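Local coordinates for protein eukaryotic translation initiation factor 4E type 5 (Leishmania major, PDB 7KCJ) that probably binds the 7-methylguanosine cap of RNA and acts as an initiation factor in translation, at residues Glu58-Met63 with Leu115-Val120; Ala111-Val116 with Glu151-Glu156; Val157-Ser160 with Arg164-Ala167. All blocks are in the same frame, centred on the assembly; numbering follows the deposited sequence.

The three contacts show how one curved antiparallel sheet carries its helices. From the N terminus, the chain passes helix 56-64, and contact 1 closes a loop of 51 residues by bringing it against helix 108-121. Contact 2 opens on that same helix before contact 1 has closed, sharing Leu-115 and Val-116 with it, so their loops overlap; it runs on to strand 153-159 past strand 136-143. Contact 3 lies beyond both and is the most local, opening on the end of that strand and closing on helix 165-178; none nests inside another. Val-116, packed against both Val-155 and Val-157, joins the second contact to the third, tying helix, strand and helix in succession.

Contact 1: Glu58-Met63 with Leu115-Val120; sequences ELWSTM and LVLAVV
Leu-59 and Trp-60, neighbours on helix 56-64, close from two directions on one branch of Leu-117 in helix 108-121. Leu-59 points at the second helix and brings its CD2 to 4.4 Å from CD1 of Leu-117, a loose touch; it also packs on Ile-53 and Phe-80 of the sheet, while Leu-117 rests on Leu-139 of strand 136-143. Trp-60 makes the closer approach. Its CB does not face the partner, but the far end of the six-membered ring reaches across, with CH2 3.7 Å from CD1 of Leu-117; the methyl meets the ring obliquely. Leu-117 delivers that methyl because its chain is extended at chi2 (175°). Met-63 turns its side chain to Leu-78 and Phe-80 of the sheet. In relatives, the tryptophan on this dorsal helix belongs to the surface that receives eIF4G-like partners, and exposed Trp-60 probably corresponds to it. With apolar carbon alone meeting between the helices, and little surface buried, dispersion and the hydrophobic effect join them without directional bonds.

Contact 2: Ala111-Val116 with Glu151-Glu156; sequences AGLELV and EQIRVE
Val-155 pushes its two methyl groups into the shallow hollow between Leu-113 and Val-116, residues one helical turn apart on helix 108-121. Each branch finds its own wall. CG2 of Val-155 lies 3.9 Å from CD1 of Leu-113, while CG1 of Val-155 comes to 3.7 Å from CG1 of Val-116. The two valines slide past one another in opposite directions, each presenting the methyl that stands anti to its own backbone nitrogen. Leu-113 answers as a bump in return: its CB leaves along the flank of the helix, yet its forked end turns to the strand and divides between two residues, CD1 for Val-155 and CD2 for Ile-153. The latter meeting is looser, 4.1 Å between CD2 of Leu-113 and CD1 of Ile-153, and in both cases the leucine crosses its partner at about a right angle. Ile-153 reaches so far because CG1 takes the crowded position between N and the carbonyl carbon (chi1 69°) and then extends straight to CD1. The result is mutual interlocking of methyl groups; the axes of helix residues 111-116 and strand residues 153-156 run nearly parallel, 14° apart in direction and 10.1 Å at closest approach. Helix 108-121 thus lies on the helix-bearing face of the eIF4E sheet. Val-116 also touches Ile-101 of strand 97-103, and Leu-113 touches Ile-141 of strand 136-143, so the helix covers the strands flanking 153-159; Leu-115 packs instead against helix 165-178.

Contact 3: Val157-Ser160 with Arg164-Ala167; sequences VWLS and RSHA
OG of Ser-165 is hydrogen-bonded to OE1 of Glu-190, while the carbon skeleton of the same serine receives the end of Leu-159. The pair stands at the first turn of a beta-alpha-beta crossover in the eIF4E fold: strand 153-159 leads into helix 165-178, which returns the chain to strand 186-191, parallel to the first with strand 97-103 between them. Ser-165 therefore touches both strands that its helix links, through a carboxylate on the edge strand and a leucine on the strand just left behind. Its hydroxyl oxygen stands anti to the backbone nitrogen (chi1 -165°), and the bond to Glu-190 gives this buried polar atom a partner.

Leu-159 supplies the apolar half. Its CB points at the helix, and the extended chi2 of -174° carries CD1 outward as the leading methyl. Chi1, at -34°, departs from a staggered position, which suggests some strain at the CA-CB bond. The methyl lands on the start of the helix more than on a side chain: CD1 of Leu-159 is 3.6 Å from CA of Ser-165, and CB of Ser-165 is 3.9 Å from that same CD1. The neighbouring Arg-164 contributes backbone, since its guanidinium end leads away, toward a long, weak ion pair between NH1 and OD2 of Asp-161. Around the leucine, Ile-99 and Cys-136 of the strands on its two flanks add further apolar packing, and Ile-99 touches Ser-165 as well.

The same methyl also reaches the preceding residue more loosely: CD1 of Leu-159 lies 4.4 Å from C of Arg-164.

Contact 1: Glu58-Met63 with Leu115-Val120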
ATOM      1  N   GLU A  58       4.880   3.439 -15.937  1.00 34.41           N
ATOM      2  CA  GLU A  58       5.955   3.585 -14.965  1.00 32.83           C
ATOM      3  C   GLU A  58       5.653   2.764 -13.699  1.00 32.08           C
ATOM      4  O   GLU A  58       6.570   2.200 -13.103  1.00 32.18           O
ATOM      5  CB  GLU A  58       6.176   5.058 -14.621  1.00 33.64           C
ATOM      6  CG  GLU A  58       6.957   5.790 -15.688  1.00 34.06           C
ATOM      7  CD  GLU A  58       7.212   7.260 -15.430  1.00 34.77           C
ATOM      8  OE1 GLU A  58       6.715   7.789 -14.412  1.00 33.04           O
ATOM      9  OE2 GLU A  58       7.919   7.884 -16.250  1.00 37.86           O
ATOM     10  N   LEU A  59       4.381   2.682 -13.306  1.00 31.26           N
ATOM     11  CA  LEU A  59       3.968   1.878 -12.168  1.00 31.51           C
ATOM     12  C   LEU A  59       4.249   0.381 -12.448  1.00 32.45           C
ATOM     13  O   LEU A  59       4.891  -0.264 -11.627  1.00 31.92           O
ATOM     14  CB  LEU A  59       2.460   2.092 -11.878  1.00 30.85           C
ATOM     15  CG  LEU A  59       1.789   1.087 -10.899  1.00 31.57           C
ATOM     16  CD1 LEU A  59       2.442   1.124  -9.494  1.00 31.49           C
ATOM     17  CD2 LEU A  59       0.280   1.306 -10.837  1.00 31.30           C
ATOM     18  N   TRP A  60       3.764  -0.169 -13.569  1.00 33.69           N
ATOM     19  CA  TRP A  60       3.959  -1.590 -13.843  1.00 35.98           C
ATOM     20  C   TRP A  60       5.425  -1.925 -14.182  1.00 35.46           C
ATOM     21  O   TRP A  60       5.862  -3.032 -13.857  1.00 35.84           O
ATOM     22  CB  TRP A  60       2.958  -2.111 -14.870  1.00 38.11           C
ATOM     23  CG  TRP A  60       1.524  -2.040 -14.394  1.00 41.44           C
ATOM     24  CD1 TRP A  60       0.503  -1.366 -14.995  1.00 43.52           C
ATOM     25  CD2 TRP A  60       0.960  -2.654 -13.215  1.00 42.64           C
ATOM     26  NE1 TRP A  60      -0.666  -1.549 -14.288  1.00 44.41           N
ATOM     27  CE2 TRP A  60      -0.406  -2.314 -13.178  1.00 43.92           C
ATOM     28  CE3 TRP A  60       1.463  -3.511 -12.227  1.00 43.69           C
ATOM     29  CZ2 TRP A  60      -1.260  -2.762 -12.172  1.00 44.64           C
ATOM     30  CZ3 TRP A  60       0.613  -3.962 -11.238  1.00 44.64           C
ATOM     31  CH2 TRP A  60      -0.726  -3.575 -11.207  1.00 44.79           C
ATOM     32  N   SER A  61       6.200  -0.963 -14.740  1.00 33.94           N
ATOM     33  CA  SER A  61       7.636  -1.189 -14.974  1.00 33.15           C
ATOM     34  C   SER A  61       8.352  -1.290 -13.634  1.00 33.07           C
ATOM     35  O   SER A  61       9.253  -2.110 -13.496  1.00 33.00           O
ATOM     36  CB  SER A  61       8.253  -0.065 -15.793  1.00 33.58           C
ATOM     37  OG  SER A  61       7.693  -0.016 -17.092  1.00 34.41           O
ATOM     38  N   THR A  62       7.957  -0.452 -12.639  1.00 32.91           N
ATOM     39  CA  THR A  62       8.514  -0.489 -11.284  1.00 33.19           C
ATOM     40  C   THR A  62       8.193  -1.840 -10.631  1.00 34.07           C
ATOM     41  O   THR A  62       9.085  -2.476 -10.073  1.00 34.54           O
ATOM     42  CB  THR A  62       7.986   0.703 -10.446  1.00 33.18           C
ATOM     43  OG1 THR A  62       8.370   1.913 -11.087  1.00 32.95           O
ATOM     44  CG2 THR A  62       8.517   0.705  -9.015  1.00 33.29           C
ATOM     45  N   MET A  63       6.933  -2.293 -10.726  1.00 33.90           N
ATOM     46  CA  MET A  63       6.501  -3.568 -10.150  1.00 34.44           C
ATOM     47  C   MET A  63       7.206  -4.751 -10.799  1.00 35.96           C
ATOM     48  O   MET A  63       7.511  -5.721 -10.107  1.00 36.87           O
ATOM     49  CB  MET A  63       4.989  -3.760 -10.307  1.00 35.12           C
ATOM     50  CG  MET A  63       4.150  -2.686  -9.630  1.00 37.78           C
ATOM     51  SD  MET A  63       4.455  -2.501  -7.853  1.00 45.38           S
ATOM     52  CE  MET A  63       3.956  -4.067  -7.295  1.00 45.73           C
ATOM     53  N   LEU A 115      -6.952  -3.405  -8.289  1.00 36.38           N
ATOM     54  CA  LEU A 115      -8.048  -2.519  -7.946  1.00 36.72           C
ATOM     55  C   LEU A 115      -7.612  -1.427  -6.978  1.00 36.34           C
ATOM     56  O   LEU A 115      -7.906  -0.259  -7.222  1.00 35.71           O
ATOM     57  CB  LEU A 115      -9.228  -3.323  -7.385  1.00 37.79           C
ATOM     58  CG  LEU A 115     -10.383  -2.489  -6.813  1.00 39.91           C
ATOM     59  CD1 LEU A 115     -11.265  -1.943  -7.926  1.00 40.72           C
ATOM     60  CD2 LEU A 115     -11.176  -3.285  -5.833  1.00 40.65           C
ATOM     61  N   VAL A 116      -6.912  -1.796  -5.886  1.00 36.44           N
ATOM     62  CA  VAL A 116      -6.477  -0.823  -4.884  1.00 36.80           C
ATOM     63  C   VAL A 116      -5.502   0.184  -5.487  1.00 37.58           C
ATOM     64  O   VAL A 116      -5.668   1.395  -5.301  1.00 37.95           O
ATOM     65  CB  VAL A 116      -5.910  -1.504  -3.619  1.00 37.22           C
ATOM     66  CG1 VAL A 116      -5.474  -0.456  -2.607  1.00 38.04           C
ATOM     67  CG2 VAL A 116      -6.948  -2.421  -2.982  1.00 37.49           C
ATOM     68  N   LEU A 117      -4.519  -0.308  -6.285  1.00 37.12           N
ATOM     69  CA  LEU A 117      -3.552   0.578  -6.949  1.00 37.14           C
ATOM     70  C   LEU A 117      -4.290   1.596  -7.847  1.00 37.55           C
ATOM     71  O   LEU A 117      -4.004   2.784  -7.782  1.00 37.15           O
ATOM     72  CB  LEU A 117      -2.538  -0.220  -7.790  1.00 36.55           C
ATOM     73  CG  LEU A 117      -1.467  -1.011  -7.018  1.00 37.64           C
ATOM     74  CD1 LEU A 117      -0.625  -1.845  -7.945  1.00 37.52           C
ATOM     75  CD2 LEU A 117      -0.563  -0.103  -6.174  1.00 37.96           C
ATOM     76  N   ALA A 118      -5.307   1.136  -8.581  1.00 37.98           N
ATOM     77  CA  ALA A 118      -6.102   2.000  -9.454  1.00 39.32           C
ATOM     78  C   ALA A 118      -6.968   3.000  -8.689  1.00 41.22           C
ATOM     79  O   ALA A 118      -6.932   4.187  -9.015  1.00 42.05           O
ATOM     80  CB  ALA A 118      -6.954   1.170 -10.400  1.00 39.18           C
ATOM     81  N   VAL A 119      -7.722   2.551  -7.673  1.00 41.59           N
ATOM     82  CA  VAL A 119      -8.572   3.452  -6.910  1.00 42.56           C
ATOM     83  C   VAL A 119      -7.757   4.548  -6.171  1.00 42.66           C
ATOM     84  O   VAL A 119      -8.197   5.692  -6.079  1.00 42.79           O
ATOM     85  CB  VAL A 119      -9.555   2.715  -5.955  1.00 43.83           C
ATOM     86  CG1 VAL A 119     -10.547   1.812  -6.683  1.00 44.21           C
ATOM     87  CG2 VAL A 119      -8.860   2.005  -4.814  1.00 44.93           C
ATOM     88  N   VAL A 120      -6.581   4.200  -5.645  1.00 42.08           N
ATOM     89  CA  VAL A 120      -5.751   5.153  -4.910  1.00 42.24           C
ATOM     90  C   VAL A 120      -4.922   6.071  -5.817  1.00 43.17           C
ATOM     91  O   VAL A 120      -4.919   7.287  -5.621  1.00 42.96           O
ATOM     92  CB  VAL A 120      -4.858   4.388  -3.902  1.00 42.31           C
ATOM     93  CG1 VAL A 120      -3.756   5.262  -3.313  1.00 41.93           C
ATOM     94  CG2 VAL A 120      -5.703   3.759  -2.801  1.00 42.94           C
TER

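Contact 2: Ala111-Val116 with Glu151-Glu156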
ATOM      1  N   ALA A 111      -6.004  -9.430  -8.647  1.00 35.47           N
ATOM      2  CA  ALA A 111      -7.132  -8.558  -8.935  1.00 35.36           C
ATOM      3  C   ALA A 111      -7.355  -7.479  -7.873  1.00 35.17           C
ATOM      4  O   ALA A 111      -7.682  -6.334  -8.203  1.00 35.48           O
ATOM      5  CB  ALA A 111      -8.394  -9.396  -9.112  1.00 35.79           C
ATOM      6  N   GLY A 112      -7.228  -7.859  -6.612  1.00 34.51           N
ATOM      7  CA  GLY A 112      -7.411  -6.921  -5.515  1.00 34.33           C
ATOM      8  C   GLY A 112      -6.299  -5.891  -5.443  1.00 34.39           C
ATOM      9  O   GLY A 112      -6.545  -4.709  -5.163  1.00 34.33           O
ATOM     10  N   LEU A 113      -5.061  -6.318  -5.730  1.00 34.56           N
ATOM     11  CA  LEU A 113      -3.932  -5.383  -5.739  1.00 35.74           C
ATOM     12  C   LEU A 113      -4.115  -4.356  -6.870  1.00 35.56           C
ATOM     13  O   LEU A 113      -3.955  -3.153  -6.651  1.00 35.61           O
ATOM     14  CB  LEU A 113      -2.598  -6.136  -5.914  1.00 36.88           C
ATOM     15  CG  LEU A 113      -1.311  -5.282  -5.838  1.00 39.84           C
ATOM     16  CD1 LEU A 113      -1.253  -4.414  -4.575  1.00 40.93           C
ATOM     17  CD2 LEU A 113      -0.087  -6.157  -5.847  1.00 41.01           C
ATOM     18  N   GLU A 114      -4.523  -4.829  -8.060  1.00 35.39           N
ATOM     19  CA  GLU A 114      -4.768  -3.960  -9.209  1.00 36.48           C
ATOM     20  C   GLU A 114      -5.853  -2.954  -8.912  1.00 36.54           C
ATOM     21  O   GLU A 114      -5.682  -1.774  -9.213  1.00 36.46           O
ATOM     22  CB  GLU A 114      -5.166  -4.769 -10.451  1.00 40.70           C
ATOM     23  CG  GLU A 114      -4.044  -5.628 -10.996  1.00 49.63           C
ATOM     24  CD  GLU A 114      -4.472  -6.522 -12.139  1.00 59.36           C
ATOM     25  OE1 GLU A 114      -5.287  -6.073 -12.978  1.00 61.03           O
ATOM     26  OE2 GLU A 114      -3.990  -7.674 -12.196  1.00 63.38           O
ATOM     27  N   LEU A 115      -6.952  -3.405  -8.289  1.00 36.38           N
ATOM     28  CA  LEU A 115      -8.048  -2.519  -7.946  1.00 36.72           C
ATOM     29  C   LEU A 115      -7.612  -1.427  -6.978  1.00 36.34           C
ATOM     30  O   LEU A 115      -7.906  -0.259  -7.222  1.00 35.71           O
ATOM     31  CB  LEU A 115      -9.228  -3.323  -7.385  1.00 37.79           C
ATOM     32  CG  LEU A 115     -10.383  -2.489  -6.813  1.00 39.91           C
ATOM     33  CD1 LEU A 115     -11.265  -1.943  -7.926  1.00 40.72           C
ATOM     34  CD2 LEU A 115     -11.176  -3.285  -5.833  1.00 40.65           C
ATOM     35  N   VAL A 116      -6.912  -1.796  -5.886  1.00 36.44           N
ATOM     36  CA  VAL A 116      -6.477  -0.823  -4.884  1.00 36.80           C
ATOM     37  C   VAL A 116      -5.502   0.184  -5.487  1.00 37.58           C
ATOM     38  O   VAL A 116      -5.668   1.395  -5.301  1.00 37.95           O
ATOM     39  CB  VAL A 116      -5.910  -1.504  -3.619  1.00 37.22           C
ATOM     40  CG1 VAL A 116      -5.474  -0.456  -2.607  1.00 38.04           C
ATOM     41  CG2 VAL A 116      -6.948  -2.421  -2.982  1.00 37.49           C
ATOM     42  N   GLU A 151       0.900 -16.963  -0.859  1.00 38.19           N
ATOM     43  CA  GLU A 151       0.887 -15.714  -1.630  1.00 38.12           C
ATOM     44  C   GLU A 151       0.160 -14.576  -0.922  1.00 37.66           C
ATOM     45  O   GLU A 151      -0.105 -13.558  -1.538  1.00 38.68           O
ATOM     46  CB  GLU A 151       0.358 -15.926  -3.047  1.00 39.94           C
ATOM     47  CG  GLU A 151       1.143 -16.997  -3.785  1.00 45.53           C
ATOM     48  CD  GLU A 151       0.816 -17.171  -5.254  1.00 50.97           C
ATOM     49  OE1 GLU A 151       0.251 -16.232  -5.855  1.00 51.69           O
ATOM     50  OE2 GLU A 151       1.134 -18.248  -5.802  1.00 53.33           O
ATOM     51  N   GLN A 152      -0.119 -14.717   0.370  1.00 36.08           N
ATOM     52  CA  GLN A 152      -0.820 -13.698   1.133  1.00 35.29           C
ATOM     53  C   GLN A 152      -0.057 -12.384   1.232  1.00 34.59           C
ATOM     54  O   GLN A 152       1.154 -12.392   1.474  1.00 34.22           O
ATOM     55  CB  GLN A 152      -1.140 -14.203   2.537  1.00 35.94           C
ATOM     56  CG  GLN A 152      -2.033 -13.249   3.321  1.00 39.29           C
ATOM     57  CD  GLN A 152      -2.285 -13.711   4.739  1.00 43.18           C
ATOM     58  OE1 GLN A 152      -1.766 -14.761   5.197  1.00 45.76           O
ATOM     59  NE2 GLN A 152      -3.062 -12.908   5.473  1.00 42.97           N
ATOM     60  N   ILE A 153      -0.761 -11.260   1.004  1.00 33.76           N
ATOM     61  CA  ILE A 153      -0.229  -9.906   1.138  1.00 34.22           C
ATOM     62  C   ILE A 153      -1.236  -9.007   1.886  1.00 34.74           C
ATOM     63  O   ILE A 153      -2.417  -9.329   1.995  1.00 34.52           O
ATOM     64  CB  ILE A 153       0.190  -9.276  -0.225  1.00 34.86           C
ATOM     65  CG1 ILE A 153      -1.036  -8.983  -1.129  1.00 36.23           C
ATOM     66  CG2 ILE A 153       1.206 -10.139  -0.945  1.00 35.30           C
ATOM     67  CD1 ILE A 153      -0.698  -8.355  -2.475  1.00 37.17           C
ATOM     68  N   ARG A 154      -0.753  -7.875   2.415  1.00 35.46           N
ATOM     69  CA  ARG A 154      -1.622  -6.882   3.040  1.00 36.02           C
ATOM     70  C   ARG A 154      -1.391  -5.535   2.410  1.00 36.23           C
ATOM     71  O   ARG A 154      -0.250  -5.105   2.316  1.00 36.85           O
ATOM     72  CB  ARG A 154      -1.387  -6.764   4.550  1.00 37.61           C
ATOM     73  CG  ARG A 154      -2.403  -5.797   5.188  1.00 43.21           C
ATOM     74  CD  ARG A 154      -2.079  -5.423   6.609  1.00 49.65           C
ATOM     75  NE  ARG A 154      -1.943  -6.564   7.500  1.00 56.25           N
ATOM     76  CZ  ARG A 154      -1.490  -6.481   8.750  1.00 61.28           C
ATOM     77  NH1 ARG A 154      -1.095  -5.310   9.247  1.00 61.39           N
ATOM     78  NH2 ARG A 154      -1.394  -7.572   9.500  1.00 62.05           N
ATOM     79  N   VAL A 155      -2.453  -4.861   2.004  1.00 36.02           N
ATOM     80  CA  VAL A 155      -2.359  -3.517   1.471  1.00 36.79           C
ATOM     81  C   VAL A 155      -2.926  -2.573   2.528  1.00 36.41           C
ATOM     82  O   VAL A 155      -4.019  -2.801   3.054  1.00 36.54           O
ATOM     83  CB  VAL A 155      -3.075  -3.360   0.114  1.00 38.35           C
ATOM     84  CG1 VAL A 155      -2.862  -1.946  -0.443  1.00 39.25           C
ATOM     85  CG2 VAL A 155      -2.591  -4.401  -0.886  1.00 38.70           C
ATOM     86  N   GLU A 156      -2.158  -1.568   2.903  1.00 36.08           N
ATOM     87  CA  GLU A 156      -2.549  -0.582   3.906  1.00 36.32           C
ATOM     88  C   GLU A 156      -2.683   0.765   3.196  1.00 36.33           C
ATOM     89  O   GLU A 156      -1.723   1.234   2.586  1.00 36.29           O
ATOM     90  CB  GLU A 156      -1.475  -0.510   5.007  1.00 38.97           C
ATOM     91  CG  GLU A 156      -1.683   0.589   6.047  1.00 46.79           C
ATOM     92  CD  GLU A 156      -0.611   0.642   7.121  1.00 56.84           C
ATOM     93  OE1 GLU A 156      -0.891   1.162   8.223  1.00 57.71           O
ATOM     94  OE2 GLU A 156       0.515   0.159   6.857  1.00 62.78           O
TER

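Contact 3: Val157-Ser160 with Arg164-Ala167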
ATOM      1  N   VAL A 157      -3.861   1.379   3.265  1.00 36.32           N
ATOM      2  CA  VAL A 157      -4.117   2.672   2.618  1.00 37.04           C
ATOM      3  C   VAL A 157      -4.277   3.755   3.672  1.00 37.22           C
ATOM      4  O   VAL A 157      -5.119   3.598   4.547  1.00 36.91           O
ATOM      5  CB  VAL A 157      -5.418   2.606   1.766  1.00 37.92           C
ATOM      6  CG1 VAL A 157      -5.573   3.870   0.922  1.00 38.45           C
ATOM      7  CG2 VAL A 157      -5.471   1.345   0.891  1.00 38.01           C
ATOM      8  N   TRP A 158      -3.526   4.865   3.586  1.00 37.62           N
ATOM      9  CA  TRP A 158      -3.658   5.977   4.540  1.00 37.89           C
ATOM     10  C   TRP A 158      -4.470   7.083   3.923  1.00 37.96           C
ATOM     11  O   TRP A 158      -4.127   7.572   2.848  1.00 37.99           O
ATOM     12  CB  TRP A 158      -2.299   6.541   4.994  1.00 38.28           C
ATOM     13  CG  TRP A 158      -1.430   5.606   5.798  1.00 39.63           C
ATOM     14  CD1 TRP A 158      -1.736   4.343   6.226  1.00 40.75           C
ATOM     15  CD2 TRP A 158      -0.094   5.870   6.250  1.00 39.96           C
ATOM     16  NE1 TRP A 158      -0.670   3.807   6.910  1.00 41.25           N
ATOM     17  CE2 TRP A 158       0.349   4.726   6.944  1.00 40.89           C
ATOM     18  CE3 TRP A 158       0.770   6.969   6.150  1.00 41.07           C
ATOM     19  CZ2 TRP A 158       1.631   4.633   7.487  1.00 41.44           C
ATOM     20  CZ3 TRP A 158       2.025   6.886   6.738  1.00 42.12           C
ATOM     21  CH2 TRP A 158       2.436   5.729   7.404  1.00 41.83           C
ATOM     22  N   LEU A 159      -5.578   7.443   4.565  1.00 37.97           N
ATOM     23  CA  LEU A 159      -6.442   8.509   4.083  1.00 38.68           C
ATOM     24  C   LEU A 159      -6.139   9.781   4.872  1.00 39.03           C
ATOM     25  O   LEU A 159      -5.982   9.711   6.086  1.00 38.54           O
ATOM     26  CB  LEU A 159      -7.930   8.160   4.270  1.00 39.21           C
ATOM     27  CG  LEU A 159      -8.416   6.706   4.142  1.00 41.65           C
ATOM     28  CD1 LEU A 159      -9.879   6.644   4.225  1.00 42.64           C
ATOM     29  CD2 LEU A 159      -8.052   6.117   2.837  1.00 42.63           C
ATOM     30  N   SER A 160      -6.099  10.929   4.210  1.00 40.01           N
ATOM     31  CA  SER A 160      -5.871  12.202   4.911  1.00 41.74           C
ATOM     32  C   SER A 160      -7.134  12.692   5.649  1.00 42.99           C
ATOM     33  O   SER A 160      -7.022  13.464   6.610  1.00 43.24           O
ATOM     34  CB  SER A 160      -5.352  13.268   3.957  1.00 43.17           C
ATOM     35  OG  SER A 160      -6.302  13.572   2.950  1.00 44.63           O
ATOM     36  N   ARG A 164     -13.972  10.183   5.145  1.00 43.87           N
ATOM     37  CA  ARG A 164     -14.193   9.561   3.834  1.00 44.32           C
ATOM     38  C   ARG A 164     -14.003   8.024   3.867  1.00 44.35           C
ATOM     39  O   ARG A 164     -14.208   7.364   2.852  1.00 44.20           O
ATOM     40  CB  ARG A 164     -13.256  10.174   2.772  1.00 46.16           C
ATOM     41  CG  ARG A 164     -13.419  11.684   2.582  1.00 50.22           C
ATOM     42  CD  ARG A 164     -14.821  12.073   2.135  1.00 54.46           C
ATOM     43  NE  ARG A 164     -14.885  13.452   1.640  0.70 59.00           N
ATOM     44  CZ  ARG A 164     -15.568  14.431   2.228  0.70 62.50           C
ATOM     45  NH1 ARG A 164     -16.252  14.198   3.344  0.70 62.12           N
ATOM     46  NH2 ARG A 164     -15.575  15.651   1.703  0.70 62.88           N
ATOM     47  N   SER A 165     -13.590   7.471   5.021  1.00 44.16           N
ATOM     48  CA  SER A 165     -13.286   6.066   5.236  1.00 44.36           C
ATOM     49  C   SER A 165     -14.422   5.110   4.866  1.00 44.97           C
ATOM     50  O   SER A 165     -14.188   4.171   4.110  1.00 45.01           O
ATOM     51  CB  SER A 165     -12.843   5.848   6.682  1.00 44.53           C
ATOM     52  OG  SER A 165     -12.220   4.588   6.846  1.00 45.52           O
ATOM     53  N   HIS A 166     -15.637   5.337   5.392  1.00 44.85           N
ATOM     54  CA  HIS A 166     -16.756   4.456   5.097  1.00 45.42           C
ATOM     55  C   HIS A 166     -17.070   4.392   3.594  1.00 44.50           C
ATOM     56  O   HIS A 166     -17.227   3.299   3.070  1.00 44.32           O
ATOM     57  CB  HIS A 166     -17.991   4.800   5.935  1.00 47.31           C
ATOM     58  CG  HIS A 166     -19.111   3.825   5.748  1.00 52.30           C
ATOM     59  ND1 HIS A 166     -18.960   2.481   6.070  1.00 55.09           N
ATOM     60  CD2 HIS A 166     -20.364   4.021   5.271  1.00 53.90           C
ATOM     61  CE1 HIS A 166     -20.123   1.911   5.784  1.00 55.65           C
ATOM     62  NE2 HIS A 166     -21.001   2.797   5.307  1.00 55.26           N
ATOM     63  N   ALA A 167     -17.106   5.530   2.902  1.00 43.58           N
ATOM     64  CA  ALA A 167     -17.378   5.541   1.468  1.00 43.39           C
ATOM     65  C   ALA A 167     -16.300   4.808   0.659  1.00 42.90           C
ATOM     66  O   ALA A 167     -16.644   4.066  -0.258  1.00 42.87           O
ATOM     67  CB  ALA A 167     -17.526   6.967   0.965  1.00 43.67           C
TER